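AA9 family lytic polysaccharide monooxygenase B (Heterobasidion irregulare TC 32-1, PDB 5NNS) cleaves crystalline and amorphous polysaccharides such as cellulose by copper-dependent oxidation of their glycosidic bonds, giving products oxidised specifically at C1. Local coordinates at residues V189-P192 with G193-M197. Numbering follows the deposited sequence.
Sequences VKLP and GAYSM
A194 N donates to K190 O at 2.8 Å, closing a five-residue alpha-turn from K190 to A194, whose CA atoms are 5.6 Å apart. The bond is bent, with an N-H...O angle of 132°, and the donor is tilted from the carbonyl plane. Two backbone features make the turn: the peptide bond between L191 and P192 is cis, and G193 has a phi of 134°, in a conformation where a CB would run into P192 O. A194 CB lies 3.3 Å from K190 O, beside the bond. Two branched side chains touch this methyl from directions roughly at right angles. With CG1 anti to the carbonyl carbon (chi1 -61°), V189 CG2 falls between the backbone N and C and meets A194 CB at 3.6 Å; L191 CD2 meets it at 3.8 Å. L191 CD2 also touches Y195 CE2 at 4.0 Å, approaching the ring obliquely, while A194 CB stands 4.2 Å above one face of that ring, offset toward its rim. The Y195 hydroxyl is hydrogen-bonded to E154 in strand 147-157 and more weakly to Y88 in strand 85-91, which ties the far end of the ring to the six-stranded sheet. The loop, which follows strand 165-176 in the chain, lies on the AA9 beta-sandwich, as its contacts indicate: L191 and Y195 rest on R152 of strand 147-157, the Y195 ring meets that of F166 in strand 165-176, and the backbone of V189 hydrogen-bonds with that of W106 in strand 106-116.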
# COMPACT_ATOMS: atom_id res chain seq x y z
N VAL A 189 0.22 13.06 -3.66
CA VAL A 189 -0.51 12.67 -4.87
C VAL A 189 -1.91 12.16 -4.52
O VAL A 189 -2.24 11.95 -3.35
CB VAL A 189 0.26 11.59 -5.68
CG1 VAL A 189 1.61 12.13 -6.13
CG2 VAL A 189 0.43 10.30 -4.88
N LYS A 190 -2.71 11.97 -5.55
CA LYS A 190 -4.05 11.41 -5.43
C LYS A 190 -4.05 9.98 -5.97
O LYS A 190 -3.19 9.60 -6.78
CB LYS A 190 -5.04 12.25 -6.24
CG LYS A 190 -5.11 13.73 -5.86
CD LYS A 190 -5.96 13.99 -4.61
CE LYS A 190 -6.70 15.32 -4.74
NZ LYS A 190 -7.16 15.88 -3.43
N LEU A 191 -5.03 9.21 -5.51
CA LEU A 191 -5.23 7.82 -5.95
C LEU A 191 -6.71 7.57 -6.24
O LEU A 191 -7.49 7.47 -5.28
CB LEU A 191 -4.72 6.86 -4.87
CG LEU A 191 -3.20 6.83 -4.70
CD1 LEU A 191 -2.82 6.08 -3.43
CD2 LEU A 191 -2.51 6.23 -5.92
N PRO A 192 -7.13 7.48 -7.51
CA PRO A 192 -6.27 7.60 -8.70
C PRO A 192 -5.76 9.02 -8.96
O PRO A 192 -6.22 9.99 -8.34
CB PRO A 192 -7.21 7.19 -9.84
CG PRO A 192 -8.56 7.63 -9.36
CD PRO A 192 -8.55 7.36 -7.87
N GLY A 193 -4.81 9.13 -9.89
CA GLY A 193 -4.15 10.39 -10.24
C GLY A 193 -2.65 10.22 -10.33
O GLY A 193 -2.02 10.75 -11.24
N ALA A 194 -2.09 9.47 -9.38
CA ALA A 194 -0.63 9.25 -9.28
C ALA A 194 -0.07 8.42 -10.42
O ALA A 194 1.07 8.63 -10.83
CB ALA A 194 -0.29 8.59 -7.96
N TYR A 195 -0.86 7.44 -10.89
CA TYR A 195 -0.41 6.45 -11.86
C TYR A 195 -1.12 6.62 -13.19
O TYR A 195 -2.24 7.11 -13.24
CB TYR A 195 -0.70 5.03 -11.35
CG TYR A 195 -0.12 4.67 -9.99
CD1 TYR A 195 1.17 5.06 -9.61
CD2 TYR A 195 -0.85 3.89 -9.08
CE1 TYR A 195 1.69 4.71 -8.37
CE2 TYR A 195 -0.33 3.53 -7.84
CZ TYR A 195 0.94 3.94 -7.49
OH TYR A 195 1.45 3.59 -6.25
N SER A 196 -0.46 6.21 -14.27
CA SER A 196 -1.11 6.07 -15.57
C SER A 196 -0.34 5.10 -16.46
O SER A 196 0.80 4.75 -16.17
CB SER A 196 -1.24 7.43 -16.28
OG SER A 196 -0.02 7.86 -16.85
N MET A 197 -0.97 4.73 -17.57
CA MET A 197 -0.35 3.84 -18.56
C MET A 197 0.79 4.47 -19.38
O MET A 197 1.38 3.78 -20.21
CB MET A 197 -1.42 3.25 -19.49
CG MET A 197 -2.39 2.30 -18.79
SD MET A 197 -1.63 0.79 -18.13
CE MET A 197 -1.39 -0.16 -19.64